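Long-range contacts in predicted acetamidase/formamidase (Thermoanaerobacter tengcongensis, PDB 3TKK), which probably hydrolyses carbon-nitrogen bonds in linear amides such as acetamide or formamide, and binds zinc and calcium ions: residues Gly74-Val79 with Glu210-Leu215; Asn20-Ser25 with Pro65-Gly70; Ile81-Val86 with Lys204-Val209. All blocks are in the same frame, centred on the assembly; numbering follows the deposited sequence.

Contact 1. Residues Gly74-Val79 with Glu210-Leu215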
# COMPACT_ATOMS: atom_id res chain seq x y z
N GLY A 74 17.61 -8.28 -23.02
CA GLY A 74 16.50 -9.27 -23.08
C GLY A 74 16.64 -10.28 -21.94
O GLY A 74 15.65 -10.95 -21.62
N ASP A 75 17.85 -10.42 -21.35
CA ASP A 75 18.00 -11.29 -20.17
C ASP A 75 17.48 -10.63 -18.93
O ASP A 75 16.90 -9.54 -18.96
CB ASP A 75 19.51 -11.54 -19.89
CG ASP A 75 20.20 -12.30 -21.01
OD1 ASP A 75 19.48 -12.91 -21.83
OD2 ASP A 75 21.44 -12.29 -21.05
N VAL A 76 17.72 -11.22 -17.76
CA VAL A 76 17.22 -10.55 -16.63
C VAL A 76 18.41 -10.57 -15.69
O VAL A 76 19.14 -11.59 -15.66
CB VAL A 76 15.98 -11.29 -16.01
CG1 VAL A 76 15.79 -10.91 -14.54
CG2 VAL A 76 14.70 -10.97 -16.82
N LEU A 77 18.66 -9.48 -14.96
CA LEU A 77 19.73 -9.59 -13.92
C LEU A 77 19.14 -9.74 -12.57
O LEU A 77 18.35 -8.88 -12.15
CB LEU A 77 20.57 -8.35 -13.89
CG LEU A 77 21.75 -8.18 -12.93
CD1 LEU A 77 22.89 -9.01 -13.57
CD2 LEU A 77 22.17 -6.68 -12.85
N LYS A 78 19.57 -10.78 -11.86
CA LYS A 78 19.15 -11.01 -10.48
C LYS A 78 20.25 -10.56 -9.49
O LYS A 78 21.42 -10.88 -9.70
CB LYS A 78 18.81 -12.49 -10.30
CG LYS A 78 18.73 -12.96 -8.81
CD LYS A 78 18.43 -14.52 -8.78
CE LYS A 78 19.06 -15.10 -7.51
NZ LYS A 78 18.63 -16.55 -7.40
N VAL A 79 19.83 -9.75 -8.50
CA VAL A 79 20.72 -9.10 -7.58
C VAL A 79 20.24 -9.52 -6.18
O VAL A 79 19.16 -9.17 -5.70
CB VAL A 79 20.74 -7.56 -7.72
CG1 VAL A 79 21.76 -6.93 -6.67
CG2 VAL A 79 20.90 -7.09 -9.20
N GLU A 210 23.45 -12.40 -10.63
CA GLU A 210 23.30 -13.56 -11.56
C GLU A 210 22.58 -13.16 -12.84
O GLU A 210 21.57 -12.51 -12.78
CB GLU A 210 22.45 -14.62 -10.95
CG GLU A 210 23.17 -15.36 -9.87
CD GLU A 210 22.39 -16.58 -9.41
OE1 GLU A 210 21.38 -17.04 -10.09
OE2 GLU A 210 22.81 -17.09 -8.37
N VAL A 211 23.06 -13.64 -13.96
CA VAL A 211 22.37 -13.42 -15.22
C VAL A 211 21.32 -14.56 -15.37
O VAL A 211 21.66 -15.73 -15.23
CB VAL A 211 23.40 -13.41 -16.35
CG1 VAL A 211 22.71 -13.29 -17.69
CG2 VAL A 211 24.34 -12.25 -16.09
N ILE A 212 20.06 -14.20 -15.56
CA ILE A 212 19.01 -15.20 -15.89
C ILE A 212 18.67 -15.14 -17.35
O ILE A 212 18.41 -14.05 -17.87
CB ILE A 212 17.68 -14.86 -15.19
CG1 ILE A 212 17.79 -14.82 -13.63
CG2 ILE A 212 16.60 -15.77 -15.73
CD1 ILE A 212 18.44 -16.00 -13.08
N LYS A 213 18.68 -16.31 -18.01
CA LYS A 213 18.28 -16.45 -19.43
C LYS A 213 16.86 -17.02 -19.65
O LYS A 213 16.35 -17.79 -18.85
CB LYS A 213 19.29 -17.37 -20.18
CG LYS A 213 20.75 -17.03 -19.92
CD LYS A 213 21.10 -15.90 -20.84
CE LYS A 213 22.59 -15.76 -21.04
NZ LYS A 213 22.89 -14.53 -21.79
N GLY A 214 16.23 -16.64 -20.74
CA GLY A 214 14.87 -17.10 -20.98
C GLY A 214 13.74 -16.62 -20.04
O GLY A 214 12.68 -17.28 -19.95
N LEU A 215 13.91 -15.47 -19.39
CA LEU A 215 12.83 -14.85 -18.62
C LEU A 215 12.63 -13.48 -19.25
O LEU A 215 13.60 -12.77 -19.53
CB LEU A 215 13.22 -14.77 -17.15
CG LEU A 215 12.29 -13.94 -16.27
CD1 LEU A 215 10.90 -14.62 -16.13
CD2 LEU A 215 12.91 -13.71 -14.93
O HOH W 1 17.46 -14.52 -22.12
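Val76 and Ile212 face each other as a hydrogen-bonded antiparallel pair, Val76 N reaching Ile212 O at 2.9 Å and Ile212 N returning to Val76 O at 2.8 Å. Lys78 with Glu210 repeats the pattern, and Leu77 with Val211 is the non-hydrogen-bonded pair between them; the short strand axes approach to 4.7 Å at 145°. These are the start of strand 76-86 and the end of strand 203-212, neighbours within a large mixed sheet in which strand 168-172 takes the other edge of 76-86. Val76, Lys78, Glu210 and Ile212 point to one face, Leu77 and Val211 to the opposite one, where Val68 of strand 62-69 touches both. Val76 sets both methyls against Leu215, CG2 coming to 3.8 Å from Leu215 CD2, while its CB lies against Ile212 CB. Further along that face the extended chains of Lys78 and Glu210 run side by side, with a long salt bridge of 3.9 Å from Lys78 NZ to Glu210 OE1. Where the pairing ends, Lys213 folds back at chi2 (-82°) and sets NZ 2.8 Å from Asp75 OD2, on the syn side but 31° out of the carboxylate plane. OD2 also accepts from Lys72 N, and NZ has a second partner in Gly70 O. A water donates to Asp75 OD1 at 2.6 Å and accepts from Gly214 N, tying the carboxylate to the turn.

Contact 2. Residues Asn20-Ser25 with Pro65-Gly70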
# COMPACT_ATOMS: atom_id res chain seq x y z
N ASN A 20 27.79 5.33 -19.79
CA ASN A 20 28.73 5.41 -18.63
C ASN A 20 29.66 4.17 -18.69
O ASN A 20 29.19 3.01 -18.73
CB ASN A 20 27.97 5.44 -17.28
CG ASN A 20 27.14 6.76 -17.07
OD1 ASN A 20 27.61 7.83 -17.45
ND2 ASN A 20 25.96 6.67 -16.39
N LYS A 21 30.96 4.38 -18.65
CA LYS A 21 31.88 3.27 -18.67
C LYS A 21 31.86 2.48 -17.36
O LYS A 21 31.82 3.08 -16.30
CB LYS A 21 33.31 3.82 -18.79
CG LYS A 21 33.61 4.53 -20.06
CD LYS A 21 33.82 3.58 -21.19
CE LYS A 21 32.64 3.63 -22.13
NZ LYS A 21 33.16 3.78 -23.55
N PRO A 22 31.99 1.17 -17.45
CA PRO A 22 31.94 0.22 -16.34
C PRO A 22 33.07 0.56 -15.39
O PRO A 22 34.22 0.86 -15.81
CB PRO A 22 32.28 -1.13 -16.99
CG PRO A 22 31.91 -0.99 -18.38
CD PRO A 22 32.13 0.49 -18.76
N ALA A 23 32.73 0.54 -14.11
CA ALA A 23 33.73 0.82 -13.05
C ALA A 23 34.49 -0.47 -12.88
O ALA A 23 35.66 -0.48 -12.49
CB ALA A 23 33.01 1.21 -11.70
N ILE A 24 33.81 -1.57 -13.18
CA ILE A 24 34.42 -2.90 -12.95
C ILE A 24 33.53 -3.91 -13.73
O ILE A 24 32.34 -3.65 -14.01
CB ILE A 24 34.47 -3.23 -11.47
CG1 ILE A 24 35.26 -4.50 -11.22
CG2 ILE A 24 33.01 -3.30 -10.82
CD1 ILE A 24 35.34 -4.84 -9.62
N SER A 25 34.18 -4.96 -14.20
CA SER A 25 33.55 -6.14 -14.80
C SER A 25 33.62 -7.33 -13.86
O SER A 25 34.68 -7.64 -13.31
CB SER A 25 34.28 -6.57 -16.12
OG SER A 25 33.91 -5.71 -17.13
N PRO A 65 29.03 2.06 -12.71
CA PRO A 65 28.23 0.86 -12.95
C PRO A 65 29.07 -0.40 -12.98
O PRO A 65 30.30 -0.37 -13.16
CB PRO A 65 27.58 1.15 -14.33
CG PRO A 65 28.43 2.25 -14.95
CD PRO A 65 29.45 2.74 -13.93
N ILE A 66 28.44 -1.50 -12.66
CA ILE A 66 29.07 -2.81 -12.72
C ILE A 66 28.66 -3.53 -14.03
O ILE A 66 27.46 -3.72 -14.30
CB ILE A 66 28.53 -3.60 -11.54
CG1 ILE A 66 28.89 -2.84 -10.23
CG2 ILE A 66 29.01 -5.09 -11.59
CD1 ILE A 66 27.94 -3.32 -8.96
N PHE A 67 29.64 -3.90 -14.83
CA PHE A 67 29.37 -4.67 -16.05
C PHE A 67 29.37 -6.10 -15.64
O PHE A 67 30.34 -6.56 -14.98
CB PHE A 67 30.47 -4.36 -17.06
CG PHE A 67 30.29 -4.97 -18.35
CD1 PHE A 67 29.81 -4.21 -19.46
CD2 PHE A 67 30.55 -6.32 -18.53
CE1 PHE A 67 29.67 -4.77 -20.72
CE2 PHE A 67 30.39 -6.94 -19.79
CZ PHE A 67 29.99 -6.17 -20.92
N VAL A 68 28.29 -6.82 -15.98
CA VAL A 68 28.15 -8.18 -15.58
C VAL A 68 28.29 -9.01 -16.84
O VAL A 68 27.46 -8.95 -17.68
CB VAL A 68 26.75 -8.45 -14.91
CG1 VAL A 68 26.59 -9.96 -14.64
CG2 VAL A 68 26.68 -7.58 -13.57
N GLU A 69 29.37 -9.76 -16.95
CA GLU A 69 29.61 -10.59 -18.14
C GLU A 69 28.47 -11.55 -18.43
O GLU A 69 28.11 -12.27 -17.55
CB GLU A 69 30.94 -11.37 -18.02
CG GLU A 69 32.08 -10.41 -18.41
CD GLU A 69 33.50 -10.96 -18.28
OE1 GLU A 69 33.72 -12.17 -18.04
OE2 GLU A 69 34.40 -10.12 -18.41
N GLY A 70 28.03 -11.62 -19.71
CA GLY A 70 27.03 -12.64 -20.15
C GLY A 70 25.66 -11.99 -20.20
O GLY A 70 24.70 -12.55 -20.79
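Pro65 fits its ring into the bend made by Asn20 to Ala23: Pro65 CG is 4.0 Å from Asn20 CB, and Pro65 CD lies 3.4 Å from Lys21 O. The peptide bond before this proline is cis. Leu179 touches the Pro65 ring as well as Pro22 and Phe67, and Ile13 of strand 12-13 packs on both Asn20 and Pro65. Next to this cluster, Pro22 and Phe67 lie side by side and point the same way, with Pro22 CB 3.7 Å from Phe67 CB. With CG anti to the backbone nitrogen (chi1 -175°), the phenyl group is carried past the proline, and Pro22 CG reaches its CD1 atom obliquely. The face carrying Ile24 and Ile66 has a looser meeting, CG2 of Ile24 standing 4.2 Å from CG1 of Ile66; Tyr5 and Leu7 of strand 4-7 touch Ile24 and Ile66 respectively. What joins the backbones is parallel beta pairing: strand 24-27 runs alongside strand 62-69, which on its other edge is antiparallel to strand 180-186. Ala23 N donates to Pro65 O at 2.8 Å, and Phe67 N to Ile24 O at 2.8 Å. Beyond them Ser25 CA makes a CA-H...O contact with Phe67 O, 3.2 Å away. Ser25 OG sits obliquely by the Phe67 ring, 3.7 Å from CD2. At the polar rim Glu69 OE1 forms a salt bridge with Lys27.

Contact 3. Residues Ile81-Val86 with Lys204-Val209; sequences IKKIEV and KVLLEV
Lys82 starts over the backbone of Leu206, its CB 3.3 Å from Leu206 O and 4.1 Å from Leu206 CG. CG stays near the same carbonyl, since chi1 (-65°) places it beside the lysine's own nitrogen, and from there the chain runs extended towards Glu208. Lys82 CE rests 3.8 Å from Glu208 CB, and Lys82 NZ ends 3.2 Å from Glu208 OE1 in a salt bridge whose hydrogen bond is weak; its stronger partner is Glu31 on strand 31-36. A leucine in place of Lys82 would probably leave Glu208 and Glu31 without the positive charge they share. The acidic surroundings, with Glu210 close to Glu208, would probably help keep that lysine charged. Leu206 O is gripped twice, by Lys82 N at 2.7 Å nearly in line with the carbonyl and by Lys83 N at 3.2 Å, in plane on a lone pair. Leu206 N answers to Lys83 O. Lys83 bends at chi3 and chi4, bringing CE and NZ over Leu206 CD2, each at 4.0 Å. On the opposite face Ile81, Ile84, Val205 and Leu207 form a buried apolar layer, covered by Ile134 of strand 133-138 and Leu182 of strand 180-186. Beyond Lys83 the antiparallel pairing is regular through Glu85 and Lys204. Two consecutive residues, Lys82 and Lys83, set against the single Leu206 make this a classic beta bulge, which shifts the register by one between strands 76-86 and 203-212.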
# COMPACT_ATOMS: atom_id res chain seq x y z
N ILE A 81 20.44 -9.10 -2.40
CA ILE A 81 20.89 -8.19 -1.33
C ILE A 81 21.16 -9.04 -0.04
O ILE A 81 20.21 -9.48 0.64
CB ILE A 81 19.84 -7.15 -1.03
CG1 ILE A 81 19.38 -6.44 -2.36
CG2 ILE A 81 20.47 -6.10 -0.03
CD1 ILE A 81 20.59 -5.95 -3.12
N LYS A 82 22.42 -9.21 0.30
CA LYS A 82 22.78 -10.06 1.45
C LYS A 82 22.94 -9.25 2.69
O LYS A 82 22.49 -9.65 3.71
CB LYS A 82 24.04 -10.82 1.08
CG LYS A 82 23.77 -11.81 -0.11
CD LYS A 82 24.90 -12.80 -0.14
CE LYS A 82 24.92 -13.59 -1.45
NZ LYS A 82 25.99 -14.67 -1.32
N LYS A 83 23.62 -8.13 2.65
CA LYS A 83 23.76 -7.31 3.84
C LYS A 83 23.72 -5.86 3.53
O LYS A 83 24.28 -5.44 2.52
CB LYS A 83 25.13 -7.50 4.45
CG LYS A 83 25.11 -8.40 5.59
CD LYS A 83 26.37 -8.08 6.34
CE LYS A 83 27.62 -8.38 5.45
NZ LYS A 83 28.29 -9.66 6.02
N ILE A 84 23.18 -5.07 4.43
CA ILE A 84 23.28 -3.61 4.23
C ILE A 84 23.86 -3.02 5.53
O ILE A 84 23.25 -3.20 6.60
CB ILE A 84 21.89 -3.02 3.98
CG1 ILE A 84 21.29 -3.56 2.70
CG2 ILE A 84 21.83 -1.49 3.82
CD1 ILE A 84 19.88 -2.91 2.46
N GLU A 85 24.99 -2.32 5.49
CA GLU A 85 25.39 -1.59 6.68
C GLU A 85 25.26 -0.12 6.52
O GLU A 85 25.45 0.40 5.38
CB GLU A 85 26.82 -2.05 7.10
CG GLU A 85 26.81 -3.56 7.36
CD GLU A 85 28.22 -4.24 7.21
OE1 GLU A 85 28.28 -5.46 6.82
OE2 GLU A 85 29.24 -3.56 7.50
N VAL A 86 24.78 0.59 7.54
CA VAL A 86 24.52 2.00 7.35
C VAL A 86 25.49 2.78 8.30
O VAL A 86 25.88 2.33 9.34
CB VAL A 86 23.05 2.42 7.58
CG1 VAL A 86 22.10 1.58 6.61
CG2 VAL A 86 22.69 2.26 9.11
N LYS A 204 27.16 0.50 3.09
CA LYS A 204 27.86 -0.55 2.33
C LYS A 204 26.87 -1.74 2.13
O LYS A 204 26.11 -2.10 3.08
CB LYS A 204 29.09 -0.94 3.16
CG LYS A 204 29.93 -2.04 2.58
CD LYS A 204 31.42 -2.15 3.22
CE LYS A 204 32.25 -3.35 2.45
NZ LYS A 204 33.79 -3.32 1.91
N VAL A 205 26.77 -2.26 0.89
CA VAL A 205 25.77 -3.30 0.52
C VAL A 205 26.60 -4.51 0.05
O VAL A 205 27.43 -4.36 -0.92
CB VAL A 205 24.88 -2.86 -0.66
CG1 VAL A 205 23.98 -4.06 -1.20
CG2 VAL A 205 24.02 -1.64 -0.26
N LEU A 206 26.48 -5.66 0.76
CA LEU A 206 26.92 -6.95 0.19
C LEU A 206 25.89 -7.56 -0.74
O LEU A 206 24.77 -7.95 -0.28
CB LEU A 206 27.35 -7.97 1.29
CG LEU A 206 27.89 -9.34 0.80
CD1 LEU A 206 29.18 -9.23 0.01
CD2 LEU A 206 28.25 -10.37 2.05
N LEU A 207 26.20 -7.63 -2.05
CA LEU A 207 25.24 -8.21 -3.00
C LEU A 207 25.90 -9.26 -3.90
O LEU A 207 27.16 -9.39 -4.02
CB LEU A 207 24.58 -7.21 -3.85
CG LEU A 207 25.49 -6.27 -4.64
CD1 LEU A 207 26.02 -7.03 -5.82
CD2 LEU A 207 24.75 -4.93 -5.03
N GLU A 208 25.05 -10.00 -4.58
CA GLU A 208 25.56 -10.99 -5.52
C GLU A 208 24.79 -10.79 -6.81
O GLU A 208 23.64 -10.37 -6.74
CB GLU A 208 25.36 -12.40 -4.98
CG GLU A 208 25.56 -13.39 -6.09
CD GLU A 208 25.40 -14.86 -5.67
OE1 GLU A 208 25.57 -15.13 -4.45
OE2 GLU A 208 25.10 -15.71 -6.56
N VAL A 209 25.40 -11.01 -7.96
CA VAL A 209 24.71 -10.84 -9.21
C VAL A 209 24.58 -12.18 -9.93
O VAL A 209 25.51 -12.96 -9.90
CB VAL A 209 25.38 -9.83 -10.16
CG1 VAL A 209 25.22 -8.37 -9.70
CG2 VAL A 209 26.95 -10.18 -10.34

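Contacts 1 and 3 are two lengths of one antiparallel strand pair, 76-86 with 203-212, their centres about 19 Å apart; they meet where Val79 CG1 packs 4.0 Å from Leu207 CD2. Contact 2 closes earlier and belongs to the other mixed sheet. The two sheets touch where Val68 CG1 lies 3.5 Å from Val211 CG2; just past the strand ends the Lys213-Gly70 bond adds a link. Contact 3 runs towards the metal centre: the Ile84 side chain is about 12 Å from the bound zinc and about 8 Å from that of its ligand His186. Contacts 1 and 2 lie away from the metal-binding residues, though the Leu215 side chain is about 13 Å from a calcium ion.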